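PDB 3KXW: saframycin Mx1 synthetase B from Legionella pneumophila subsp. pneumophila, which belongs to the AMP-binding enzymes of the ANL clan and holds 5'-O-[(S)-(dodecanoyloxy)(hydroxy)phosphoryl]adenosine in its pocket. Local coordinates for residues S24-S29 with T40-L46; A54-Q58 with R155-Q160; V111-K115 with Y413-P417; I473-L477 with K488-F492; M505-K509 with L542-M548. All coordinates share one frame; numbering follows the deposited sequence.

Contact 1. Residues S24-S29 with T40-L46; sequences SPNKKS and TMTYEQL
P25 and E44 meet through their backbones: E44 N donates to P25 O at 2.9 Å. One residue earlier, Y43 N gives its hydrogen to K27 O at 3.1 Å. Amides in the first turn of a helix lack acceptors within it, and here the type I turn from S24 to K27 supplies two. Beyond the turn the strands pair, S29 N donating to M41 O at 2.8 Å, while K28 and T42 face each other as an antiparallel non-hydrogen-bonded pair.

T42 and Q45 satisfy each other's backbone N-H groups. T42 places OG1 between its backbone N and carbonyl carbon (chi1 61°), where the hydroxyl accepts from Q45 N at 3.2 Å; in return T42 N donates to Q45 OE1 at 3.0 Å. The same OG1 donates a hydrogen bond to a water, which in turn donates to N26 OD1 and E44 OE1. A second water donates to N26 OD1 and E44 OE2, so solvent links amide and carboxylate.

Deeper in, S29 CB sits over one face of the Y43 ring, 4.1 Å from its centroid, a CH-pi contact, while the K27 chain runs alongside the ring. Y43 OH bonds I231 O of helix 220-233 and receives a water hydrogen-bonded also to S29 OG. The whole is the open end of a beta hairpin, strands 28-34 and 37-42, whose second strand runs through a T42-Q45 capping box straight into helix 43-59.

Contact 2. Residues A54-Q58 with R155-Q160; sequences AATLQ and RSSSWQ
The W159 indole and the Q58 side-chain amide are two flat groups whose planes are nearly parallel, 15° apart, although the side chains themselves cross at a slant. Neither A54 nor Q58 settles squarely on the indole: A54 CB comes obliquely to within 3.4 Å of W159 CD1, and Q58 OE1 approaches that carbon from a similarly slanting position. Outside the pair, W159 NE1 bonds to Y87 O, and the Y87 ring meets the indole with planes about 50° apart. The setting is a 3-10 segment and its following loop, laid against helix 43-59 in the AMP-binding family region.

At its edge the Q58 amide works as a two-pronged clamp on one residue's backbone. Q160 N donates to Q58 OE1 at 3.1 Å, on a lone pair in the carbonyl plane and nearly straight at 171°. Q58 NE2 returns a bond to Q160 O at 2.7 Å, with that oxygen close to the amide plane. Because one prong is a donor and the other an acceptor, the pair fixes which way round the amide lies; an extended chain beyond CG carries it that far from the helix.

Nearer the 3-10 segment, A55 CB lies against R155 O at 3.4 Å and reaches the CB atoms of S158 and W159. A single water donates at 2.7 Å to S158 O and, with its other hydrogen, to Q58 OE1.

Contact 3. Residues V111-K115 with Y413-P417; sequences VTNSK and YWNQP
Polar contact between N113 and W414 is made through water: W414 NE1 donates at 2.9 Å to a water that in turn gives a hydrogen to N113 O at 3.1 Å. That carbonyl oxygen also lies near the plane of the indole, 3.4 Å from W414 CD1. The water sits in the same plane, so N113 O and the water both meet the ring at its edge.

Van der Waals packing adds S114 CA, which comes obliquely to W414 CD1 at 3.9 Å. As for position, the N113 side chain, with CG anti to its backbone N (chi1 -178°), reaches into the turn beside the W414 carbonyl, its amide plane standing steeply, 78°, to the indole. N415 slides past N113 in the reverse direction, the two amide planes not far from parallel.

Bonds within each segment shape the partners. K115, the first residue beyond the helix and with positive phi, folds back so that its NZ donates to T112 O at 2.7 Å, while Q416 N closes a turn on Y413 O. Beyond them, S114 O takes a bond from R67 NE, and W414 packs on L172. The arrangement sets the C-terminal end of helix 101-114 against a type II beta turn, Y413 to Q416, that delivers Q416 to the N-cap of helix 417-424.

Contact 4. Residues I473-L477 with K488-F492; sequences IEFSL and KCAAF
E474 reaches from its helix to the backbone of A491. Its CB lies against C489 SG at 4.0 Å. CG, anti to the carbonyl carbon (chi1 -66°), passes A490 CA at 3.9 Å, and from there the chain stays extended, bringing CD to 3.7 Å from A491 N. At the tip, OE2 accepts from A491 N at 2.9 Å, through the anti lone pair that points away from the other carboxylate oxygen. The same OE2 forms a salt bridge with R558 NE, so a buried carboxylate oxygen is held by both a peptide N-H and a guanidinium, a pairing that probably favours its charged form.

Apolar contacts flank this bond. On one side I473 CG2 meets A491 CB at 3.7 Å; on the other, L477 CD1 touches C489 SG, also at 3.7 Å.

Strand 486-496 is outermost in its sheet within the chain: A490 and F492 pair with strand 499-508, whereas the A491 amide bonds E474. The axes of 473-477 and 488-492 run roughly antiparallel, 7.8 Å apart at closest approach, with the helix on the face carrying C489 and A491. I473 and L477 also touch helix 515-533, while A490 and F492 turn to helix 554-567 across the sheet.

Contact 5. Residues M505-K509 with L542-M548; sequences MCEVK and LIPLKAM
E507 lays its aliphatic stem across I543, CG coming to 4.0 Å from I543 CG1, and then passes P544 O before its carboxylate enters the loop beyond. There OE2 accepts from M548 N at 2.9 Å, met nearly along its own C-O bond. A water donates to the same OE2 and, at 2.6 Å, to M548 O, so both backbone groups of M548 are tied to this side chain. The type II turn from P544 to A547 swings the chain round to make this possible, with CG of E507 anti to the carbonyl carbon (chi1 -62°) and the rest extended.

Beneath, the strands pair in parallel. I543 N donates to C506 O at 3.0 Å, and V508 N to I543 O at 2.8 Å. L542 CD2 touches both C506 CB and V508 CG1, its side chain about perpendicular to that of V508. M548 stretches back to set CE against M505 CG at 3.7 Å, both selenomethionines. At the outer end, L545 CG rests on K509 CA, and a water spans V508 O and L545 N.

Strands 499-508 and 539-544 are the two strands of a beta-alpha-beta crossover through helix 515-533. With OE1 bonded to K488 N of the adjacent strand 486-496, the buried E507 carboxylate is served by two peptide N-H groups and a water. This would be consistent with a negative charge stabilised by N-H dipoles.

How the contacts relate
Contact 4 is fully buried; contacts 1, 2 and 5 are partly buried, and contact 3 lies at the surface. Contacts 4 and 5 share one sheet, A490 O and M505 N being 2.8 Å apart, and both use a glutamate to hold backbone amides; in contact 4 R558 adds a salt bridge. Contacts 1 and 2 touch successive parts of helix 43-59, their nearest atoms about 7 Å apart: the first engages its start by backbone bonds and waters, the second its later turns by a glutamine amide. Contact 3, about 19 Å from contact 4 at nearest atoms, relies on a water bridge and van der Waals contact.

Contact 1. Residues S24-S29 with T40-L46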
# COMPACT_ATOMS: atom_id res chain seq x y z
N SER A 24 -9.96 4.12 29.15
CA SER A 24 -10.76 2.99 28.68
C SER A 24 -9.90 1.74 28.50
O SER A 24 -9.71 1.26 27.38
CB SER A 24 -11.48 3.34 27.38
OG SER A 24 -10.55 3.59 26.34
N PRO A 25 -9.39 1.20 29.61
CA PRO A 25 -8.45 0.07 29.59
C PRO A 25 -9.03 -1.11 28.85
O PRO A 25 -8.28 -1.78 28.14
CB PRO A 25 -8.29 -0.31 31.06
CG PRO A 25 -9.20 0.61 31.85
CD PRO A 25 -9.67 1.69 30.97
N ASN A 26 -10.32 -1.39 29.02
CA ASN A 26 -10.91 -2.59 28.41
C ASN A 26 -11.53 -2.41 27.03
O ASN A 26 -12.10 -3.35 26.48
CB ASN A 26 -11.94 -3.25 29.35
CG ASN A 26 -11.30 -3.82 30.61
OD1 ASN A 26 -10.11 -4.17 30.64
ND2 ASN A 26 -12.09 -3.91 31.68
N LYS A 27 -11.43 -1.21 26.48
CA LYS A 27 -11.91 -0.95 25.12
C LYS A 27 -11.08 -1.77 24.12
O LYS A 27 -9.85 -1.70 24.12
CB LYS A 27 -11.85 0.54 24.78
CG LYS A 27 -12.49 0.93 23.43
CD LYS A 27 -12.31 2.42 23.09
CE LYS A 27 -13.29 3.29 23.86
NZ LYS A 27 -13.11 4.77 23.61
N LYS A 28 -11.76 -2.53 23.29
CA LYS A 28 -11.10 -3.30 22.24
C LYS A 28 -10.40 -2.37 21.27
O LYS A 28 -10.98 -1.40 20.81
CB LYS A 28 -12.12 -4.11 21.42
CG LYS A 28 -12.98 -5.05 22.21
CD LYS A 28 -13.98 -5.79 21.29
CE LYS A 28 -14.82 -6.79 22.08
NZ LYS A 28 -13.92 -7.63 22.94
N SER A 29 -9.16 -2.67 20.93
CA SER A 29 -8.46 -1.86 19.94
C SER A 29 -8.23 -2.63 18.64
O SER A 29 -8.78 -2.28 17.59
CB SER A 29 -7.12 -1.39 20.52
OG SER A 29 -6.36 -0.71 19.56
N THR A 40 -7.61 -10.55 20.02
CA THR A 40 -7.96 -9.15 20.24
C THR A 40 -7.07 -8.56 21.32
O THR A 40 -6.70 -9.25 22.26
CB THR A 40 -9.46 -9.04 20.64
OG1 THR A 40 -10.27 -9.25 19.48
CG2 THR A 40 -9.79 -7.63 21.19
N MSE A 41 -6.72 -7.29 21.20
CA MSE A 41 -6.08 -6.62 22.33
C MSE A 41 -6.77 -5.32 22.66
O MSE A 41 -7.24 -4.59 21.77
CB MSE A 41 -4.57 -6.40 22.11
CG MSE A 41 -4.19 -5.59 20.90
SE MSE A 41 -2.22 -5.34 20.94
CE MSE A 41 -1.81 -6.79 22.20
N THR A 42 -6.88 -5.06 23.95
CA THR A 42 -7.51 -3.86 24.45
C THR A 42 -6.45 -2.77 24.52
O THR A 42 -5.28 -3.04 24.32
CB THR A 42 -8.06 -4.09 25.85
OG1 THR A 42 -6.98 -4.43 26.71
CG2 THR A 42 -9.07 -5.25 25.83
N TYR A 43 -6.86 -1.53 24.81
CA TYR A 43 -5.87 -0.47 25.03
C TYR A 43 -4.94 -0.78 26.21
O TYR A 43 -3.73 -0.59 26.12
CB TYR A 43 -6.56 0.89 25.21
CG TYR A 43 -6.86 1.55 23.88
CD1 TYR A 43 -8.10 1.43 23.28
CD2 TYR A 43 -5.90 2.28 23.23
CE1 TYR A 43 -8.36 2.02 22.05
CE2 TYR A 43 -6.15 2.89 22.01
CZ TYR A 43 -7.39 2.75 21.43
OH TYR A 43 -7.64 3.33 20.20
N GLU A 44 -5.50 -1.28 27.31
CA GLU A 44 -4.64 -1.63 28.44
C GLU A 44 -3.55 -2.60 27.99
O GLU A 44 -2.39 -2.44 28.35
CB GLU A 44 -5.47 -2.25 29.57
CG GLU A 44 -4.66 -2.84 30.71
CD GLU A 44 -5.57 -3.38 31.80
OE1 GLU A 44 -5.89 -4.58 31.76
OE2 GLU A 44 -6.00 -2.59 32.66
N GLN A 45 -3.93 -3.60 27.21
CA GLN A 45 -2.96 -4.61 26.77
C GLN A 45 -1.91 -4.04 25.80
O GLN A 45 -0.70 -4.30 25.94
CB GLN A 45 -3.68 -5.79 26.11
CG GLN A 45 -4.50 -6.66 27.07
CD GLN A 45 -5.25 -7.76 26.33
OE1 GLN A 45 -6.02 -7.49 25.41
NE2 GLN A 45 -5.03 -9.01 26.74
N LEU A 46 -2.38 -3.29 24.82
CA LEU A 46 -1.48 -2.66 23.87
C LEU A 46 -0.43 -1.79 24.59
O LEU A 46 0.77 -1.89 24.33
CB LEU A 46 -2.30 -1.83 22.88
CG LEU A 46 -1.56 -1.05 21.80
CD1 LEU A 46 -0.73 -1.99 20.93
CD2 LEU A 46 -2.54 -0.21 20.95
O HOH W 1 -7.87 -5.28 29.22
O HOH W 2 -8.97 -3.35 32.93
O HOH W 3 -13.35 -10.11 20.57
O HOH W 4 -8.06 1.11 18.59

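Contact 2. Residues A54-Q58 with R155-Q160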
# COMPACT_ATOMS: atom_id res chain seq x y z
N ALA A 54 9.47 -1.74 24.95
CA ALA A 54 10.35 -0.58 25.11
C ALA A 54 11.38 -0.79 26.23
O ALA A 54 12.54 -0.40 26.10
CB ALA A 54 9.53 0.71 25.33
N ALA A 55 10.96 -1.41 27.33
CA ALA A 55 11.89 -1.62 28.45
C ALA A 55 13.00 -2.59 28.03
O ALA A 55 14.16 -2.44 28.42
CB ALA A 55 11.14 -2.17 29.66
N THR A 56 12.64 -3.60 27.25
CA THR A 56 13.61 -4.53 26.71
C THR A 56 14.60 -3.83 25.76
O THR A 56 15.82 -4.02 25.86
CB THR A 56 12.94 -5.69 25.98
OG1 THR A 56 12.02 -6.33 26.88
CG2 THR A 56 13.98 -6.68 25.49
N LEU A 57 14.08 -3.00 24.86
CA LEU A 57 14.96 -2.23 23.97
C LEU A 57 15.94 -1.37 24.77
O LEU A 57 17.14 -1.32 24.49
CB LEU A 57 14.11 -1.35 23.02
CG LEU A 57 13.35 -2.09 21.92
CD1 LEU A 57 12.43 -1.12 21.13
CD2 LEU A 57 14.32 -2.80 20.97
N GLN A 58 15.42 -0.68 25.77
CA GLN A 58 16.26 0.14 26.62
C GLN A 58 17.29 -0.71 27.37
O GLN A 58 18.48 -0.33 27.45
CB GLN A 58 15.38 0.95 27.59
CG GLN A 58 14.59 2.05 26.89
CD GLN A 58 13.57 2.71 27.81
OE1 GLN A 58 13.09 2.10 28.77
NE2 GLN A 58 13.22 3.94 27.51
N ARG A 155 8.14 -6.91 32.51
CA ARG A 155 9.07 -5.81 32.22
C ARG A 155 8.38 -4.46 32.05
O ARG A 155 9.06 -3.43 32.10
CB ARG A 155 9.92 -6.11 30.97
CG ARG A 155 10.50 -7.51 30.94
CD ARG A 155 11.93 -7.63 31.47
NE ARG A 155 12.48 -6.46 32.16
CZ ARG A 155 12.51 -6.28 33.48
NH1 ARG A 155 11.99 -7.17 34.32
NH2 ARG A 155 13.07 -5.18 33.98
N SER A 156 7.06 -4.45 31.86
CA SER A 156 6.34 -3.20 31.57
C SER A 156 6.71 -2.08 32.55
O SER A 156 6.97 -0.95 32.14
CB SER A 156 4.82 -3.40 31.55
OG SER A 156 4.43 -4.43 30.64
N SER A 157 6.73 -2.39 33.85
CA SER A 157 6.91 -1.34 34.85
C SER A 157 8.34 -0.84 34.85
O SER A 157 8.65 0.16 35.50
CB SER A 157 6.52 -1.83 36.26
OG SER A 157 7.45 -2.79 36.75
N SER A 158 9.22 -1.52 34.12
CA SER A 158 10.60 -1.06 34.04
C SER A 158 10.82 0.02 32.97
O SER A 158 11.91 0.58 32.86
CB SER A 158 11.55 -2.23 33.83
OG SER A 158 11.72 -2.96 35.04
N TRP A 159 9.79 0.32 32.18
CA TRP A 159 9.97 1.25 31.07
C TRP A 159 10.33 2.66 31.58
O TRP A 159 9.74 3.14 32.53
CB TRP A 159 8.71 1.29 30.19
CG TRP A 159 8.68 2.42 29.18
CD1 TRP A 159 9.54 2.61 28.13
CD2 TRP A 159 7.73 3.48 29.12
NE1 TRP A 159 9.19 3.73 27.42
CE2 TRP A 159 8.07 4.28 28.00
CE3 TRP A 159 6.62 3.85 29.89
CZ2 TRP A 159 7.35 5.42 27.65
CZ3 TRP A 159 5.89 4.98 29.53
CH2 TRP A 159 6.26 5.75 28.42
N GLN A 160 11.30 3.30 30.93
CA GLN A 160 11.62 4.70 31.27
C GLN A 160 11.18 5.62 30.14
O GLN A 160 11.77 5.59 29.07
CB GLN A 160 13.12 4.85 31.51
CG GLN A 160 13.66 3.98 32.64
CD GLN A 160 13.49 4.62 34.01
OE1 GLN A 160 12.89 5.70 34.13
NE2 GLN A 160 14.02 3.97 35.04
O HOH W 5 13.87 0.88 31.05

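Contact 3. Residues V111-K115 with Y413-P417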
# COMPACT_ATOMS: atom_id res chain seq x y z
N VAL A 111 18.70 -2.64 5.60
CA VAL A 111 19.65 -2.70 6.70
C VAL A 111 20.87 -1.82 6.46
O VAL A 111 21.32 -1.11 7.35
CB VAL A 111 20.07 -4.16 7.02
CG1 VAL A 111 21.28 -4.21 8.00
CG2 VAL A 111 18.88 -4.92 7.58
N THR A 112 21.41 -1.85 5.25
CA THR A 112 22.59 -1.04 4.97
C THR A 112 22.29 0.45 5.08
O THR A 112 23.10 1.22 5.58
CB THR A 112 23.13 -1.38 3.58
OG1 THR A 112 23.43 -2.78 3.54
CG2 THR A 112 24.40 -0.55 3.26
N ASN A 113 21.12 0.86 4.61
CA ASN A 113 20.72 2.26 4.65
C ASN A 113 20.44 2.73 6.08
O ASN A 113 20.98 3.74 6.53
CB ASN A 113 19.51 2.49 3.72
CG ASN A 113 19.06 3.95 3.66
OD1 ASN A 113 19.85 4.86 3.42
ND2 ASN A 113 17.78 4.16 3.89
N SER A 114 19.61 1.98 6.80
CA SER A 114 19.07 2.43 8.08
C SER A 114 19.96 2.10 9.29
O SER A 114 19.77 2.68 10.35
CB SER A 114 17.67 1.86 8.31
OG SER A 114 17.73 0.46 8.48
N LYS A 115 20.87 1.14 9.13
CA LYS A 115 21.80 0.74 10.20
C LYS A 115 21.15 0.56 11.58
O LYS A 115 21.53 1.20 12.56
CB LYS A 115 22.95 1.74 10.28
CG LYS A 115 23.74 1.83 8.98
CD LYS A 115 24.54 3.13 8.92
CE LYS A 115 25.62 3.11 7.82
NZ LYS A 115 25.09 2.83 6.47
N TYR A 413 14.40 11.62 3.08
CA TYR A 413 14.69 10.21 2.98
C TYR A 413 15.92 9.91 3.84
O TYR A 413 16.93 10.62 3.74
CB TYR A 413 15.02 9.84 1.54
CG TYR A 413 13.90 10.12 0.55
CD1 TYR A 413 12.67 9.47 0.64
CD2 TYR A 413 14.10 10.99 -0.50
CE1 TYR A 413 11.66 9.72 -0.30
CE2 TYR A 413 13.12 11.25 -1.43
CZ TYR A 413 11.90 10.61 -1.33
OH TYR A 413 10.94 10.89 -2.29
N TRP A 414 15.84 8.86 4.65
CA TRP A 414 16.94 8.53 5.56
C TRP A 414 18.28 8.40 4.83
O TRP A 414 18.42 7.58 3.94
CB TRP A 414 16.66 7.25 6.34
CG TRP A 414 17.68 7.04 7.41
CD1 TRP A 414 18.78 6.24 7.35
CD2 TRP A 414 17.71 7.68 8.68
NE1 TRP A 414 19.49 6.34 8.52
CE2 TRP A 414 18.86 7.22 9.35
CE3 TRP A 414 16.88 8.61 9.30
CZ2 TRP A 414 19.19 7.65 10.64
CZ3 TRP A 414 17.21 9.03 10.60
CH2 TRP A 414 18.36 8.55 11.25
N ASN A 415 19.24 9.24 5.19
CA ASN A 415 20.60 9.12 4.67
C ASN A 415 20.70 9.20 3.14
O ASN A 415 21.55 8.55 2.53
CB ASN A 415 21.21 7.79 5.16
CG ASN A 415 22.71 7.76 5.02
OD1 ASN A 415 23.37 8.77 5.22
ND2 ASN A 415 23.26 6.61 4.63
N GLN A 416 19.82 9.98 2.52
CA GLN A 416 19.86 10.21 1.07
C GLN A 416 19.67 11.70 0.81
O GLN A 416 18.57 12.16 0.46
CB GLN A 416 18.80 9.38 0.32
CG GLN A 416 19.03 7.86 0.38
CD GLN A 416 18.26 7.10 -0.68
OE1 GLN A 416 18.37 7.40 -1.87
NE2 GLN A 416 17.51 6.08 -0.27
N PRO A 417 20.73 12.47 1.02
CA PRO A 417 20.63 13.93 1.05
C PRO A 417 20.29 14.50 -0.31
O PRO A 417 19.48 15.42 -0.39
CB PRO A 417 22.03 14.41 1.50
CG PRO A 417 22.84 13.16 1.77
CD PRO A 417 22.09 11.96 1.28
O HOH W 6 21.96 5.02 9.15

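Contact 4. Residues I473-L477 with K488-F492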
# COMPACT_ATOMS: atom_id res chain seq x y z
N ILE A 473 10.58 -10.72 -11.85
CA ILE A 473 9.31 -11.45 -11.89
C ILE A 473 9.52 -12.78 -12.61
O ILE A 473 9.02 -13.81 -12.18
CB ILE A 473 8.23 -10.65 -12.61
CG1 ILE A 473 7.80 -9.42 -11.80
CG2 ILE A 473 7.03 -11.53 -12.93
CD1 ILE A 473 6.93 -8.45 -12.60
N GLU A 474 10.28 -12.75 -13.70
CA GLU A 474 10.58 -13.98 -14.43
C GLU A 474 11.33 -14.97 -13.54
O GLU A 474 11.04 -16.17 -13.54
CB GLU A 474 11.35 -13.65 -15.72
CG GLU A 474 10.50 -12.86 -16.70
CD GLU A 474 11.30 -12.18 -17.81
OE1 GLU A 474 12.54 -12.35 -17.85
OE2 GLU A 474 10.69 -11.48 -18.64
N PHE A 475 12.27 -14.45 -12.76
CA PHE A 475 13.03 -15.27 -11.80
C PHE A 475 12.11 -15.95 -10.80
O PHE A 475 12.26 -17.15 -10.53
CB PHE A 475 14.06 -14.43 -11.05
CG PHE A 475 14.89 -15.23 -10.07
CD1 PHE A 475 16.09 -15.79 -10.46
CD2 PHE A 475 14.45 -15.43 -8.77
CE1 PHE A 475 16.85 -16.53 -9.57
CE2 PHE A 475 15.20 -16.18 -7.87
CZ PHE A 475 16.41 -16.73 -8.28
N SER A 476 11.19 -15.17 -10.23
CA SER A 476 10.22 -15.68 -9.28
C SER A 476 9.43 -16.86 -9.86
O SER A 476 9.30 -17.91 -9.22
CB SER A 476 9.27 -14.57 -8.80
OG SER A 476 9.93 -13.70 -7.88
N LEU A 477 8.91 -16.68 -11.07
CA LEU A 477 8.12 -17.72 -11.73
C LEU A 477 8.95 -18.98 -11.91
O LEU A 477 8.50 -20.11 -11.64
CB LEU A 477 7.61 -17.22 -13.09
CG LEU A 477 6.52 -16.14 -13.01
CD1 LEU A 477 6.37 -15.34 -14.31
CD2 LEU A 477 5.21 -16.80 -12.66
N LYS A 488 9.08 -21.67 -20.66
CA LYS A 488 9.63 -20.34 -20.46
C LYS A 488 8.57 -19.27 -20.16
O LYS A 488 7.38 -19.46 -20.41
CB LYS A 488 10.49 -19.93 -21.67
CG LYS A 488 11.76 -20.76 -21.82
CD LYS A 488 12.59 -20.69 -20.56
CE LYS A 488 13.99 -21.19 -20.80
NZ LYS A 488 13.95 -22.52 -21.45
N CYS A 489 9.01 -18.14 -19.63
CA CYS A 489 8.08 -17.07 -19.31
C CYS A 489 8.69 -15.69 -19.58
O CYS A 489 9.91 -15.55 -19.73
CB CYS A 489 7.65 -17.16 -17.83
SG CYS A 489 8.91 -16.63 -16.63
N ALA A 490 7.84 -14.69 -19.61
CA ALA A 490 8.30 -13.33 -19.84
C ALA A 490 7.30 -12.40 -19.15
O ALA A 490 6.12 -12.71 -19.09
CB ALA A 490 8.38 -13.03 -21.32
N ALA A 491 7.81 -11.30 -18.60
CA ALA A 491 6.96 -10.30 -17.95
C ALA A 491 7.32 -8.94 -18.51
O ALA A 491 8.47 -8.66 -18.74
CB ALA A 491 7.18 -10.32 -16.45
N PHE A 492 6.32 -8.09 -18.70
CA PHE A 492 6.56 -6.77 -19.25
C PHE A 492 5.34 -5.93 -19.04
O PHE A 492 4.25 -6.46 -18.80
CB PHE A 492 6.92 -6.85 -20.73
CG PHE A 492 5.97 -7.67 -21.55
CD1 PHE A 492 4.90 -7.08 -22.21
CD2 PHE A 492 6.13 -9.04 -21.64
CE1 PHE A 492 4.01 -7.85 -22.96
CE2 PHE A 492 5.24 -9.81 -22.39
CZ PHE A 492 4.19 -9.21 -23.05

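Contact 5. Residues M505-K509 with L542-M548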
# COMPACT_ATOMS: atom_id res chain seq x y z
N MSE A 505 3.53 -13.62 -19.59
CA MSE A 505 3.23 -14.67 -20.58
C MSE A 505 4.02 -15.93 -20.23
O MSE A 505 5.22 -15.85 -19.98
CB MSE A 505 3.60 -14.21 -21.99
CG MSE A 505 3.17 -15.16 -23.09
SE MSE A 505 3.59 -14.39 -24.86
CE MSE A 505 2.26 -12.94 -24.85
N CYS A 506 3.36 -17.09 -20.24
CA CYS A 506 4.01 -18.34 -19.87
C CYS A 506 3.73 -19.41 -20.89
O CYS A 506 2.60 -19.56 -21.31
CB CYS A 506 3.46 -18.87 -18.53
SG CYS A 506 3.63 -17.75 -17.16
N GLU A 507 4.76 -20.15 -21.29
CA GLU A 507 4.53 -21.40 -22.01
C GLU A 507 3.99 -22.41 -21.00
O GLU A 507 4.40 -22.39 -19.83
CB GLU A 507 5.84 -21.94 -22.57
CG GLU A 507 6.52 -21.03 -23.56
CD GLU A 507 7.85 -21.63 -24.06
OE1 GLU A 507 8.44 -22.45 -23.32
OE2 GLU A 507 8.27 -21.28 -25.18
N VAL A 508 3.05 -23.25 -21.41
CA VAL A 508 2.59 -24.32 -20.54
C VAL A 508 2.97 -25.64 -21.17
O VAL A 508 2.86 -25.81 -22.39
CB VAL A 508 1.05 -24.26 -20.28
CG1 VAL A 508 0.68 -22.98 -19.51
CG2 VAL A 508 0.30 -24.30 -21.58
N LYS A 509 3.45 -26.58 -20.35
CA LYS A 509 3.81 -27.89 -20.87
C LYS A 509 2.63 -28.55 -21.56
O LYS A 509 2.78 -29.14 -22.62
CB LYS A 509 4.34 -28.82 -19.77
CG LYS A 509 5.65 -28.37 -19.12
CD LYS A 509 6.07 -29.30 -17.99
CE LYS A 509 7.37 -28.86 -17.37
NZ LYS A 509 7.78 -29.83 -16.32
N LEU A 542 -1.18 -17.52 -21.78
CA LEU A 542 -0.63 -18.87 -21.80
C LEU A 542 -0.46 -19.26 -23.26
O LEU A 542 -1.36 -19.03 -24.06
CB LEU A 542 -1.56 -19.87 -21.08
CG LEU A 542 -1.90 -19.58 -19.60
CD1 LEU A 542 -2.75 -20.70 -18.96
CD2 LEU A 542 -0.65 -19.31 -18.73
N ILE A 543 0.68 -19.84 -23.59
CA ILE A 543 0.96 -20.31 -24.94
C ILE A 543 1.63 -21.69 -24.86
O ILE A 543 2.08 -22.09 -23.80
CB ILE A 543 1.88 -19.32 -25.68
CG1 ILE A 543 3.25 -19.24 -25.00
CG2 ILE A 543 1.21 -17.92 -25.73
CD1 ILE A 543 4.27 -18.51 -25.84
N PRO A 544 1.69 -22.42 -25.99
CA PRO A 544 2.27 -23.77 -25.99
C PRO A 544 3.77 -23.79 -25.75
O PRO A 544 4.47 -22.79 -25.96
CB PRO A 544 1.97 -24.29 -27.42
CG PRO A 544 0.86 -23.43 -27.93
CD PRO A 544 1.14 -22.07 -27.32
N LEU A 545 4.27 -24.93 -25.30
CA LEU A 545 5.70 -25.17 -25.16
C LEU A 545 6.46 -24.86 -26.44
O LEU A 545 5.95 -25.06 -27.53
CB LEU A 545 5.95 -26.64 -24.80
CG LEU A 545 6.19 -27.04 -23.36
CD1 LEU A 545 6.93 -28.39 -23.34
CD2 LEU A 545 6.99 -25.98 -22.59
N LYS A 546 7.68 -24.36 -26.26
CA LYS A 546 8.57 -24.04 -27.39
C LYS A 546 8.04 -22.92 -28.29
O LYS A 546 8.55 -22.68 -29.38
CB LYS A 546 8.89 -25.31 -28.19
CG LYS A 546 9.96 -25.14 -29.28
CD LYS A 546 11.38 -24.91 -28.71
CE LYS A 546 12.47 -25.12 -29.78
NZ LYS A 546 13.88 -25.02 -29.25
N ALA A 547 7.01 -22.20 -27.84
CA ALA A 547 6.43 -21.16 -28.67
C ALA A 547 7.29 -19.88 -28.64
O ALA A 547 7.18 -19.04 -29.53
CB ALA A 547 5.00 -20.86 -28.27
N MSE A 548 8.13 -19.76 -27.62
CA MSE A 548 9.13 -18.69 -27.56
C MSE A 548 10.47 -19.17 -28.11
O MSE A 548 10.97 -20.22 -27.70
CB MSE A 548 9.33 -18.23 -26.12
CG MSE A 548 8.06 -17.75 -25.45
SE MSE A 548 8.38 -17.15 -23.60
CE MSE A 548 6.51 -16.84 -23.08
O HOH W 7 11.03 -21.53 -25.41
O HOH W 8 2.38 -27.15 -24.92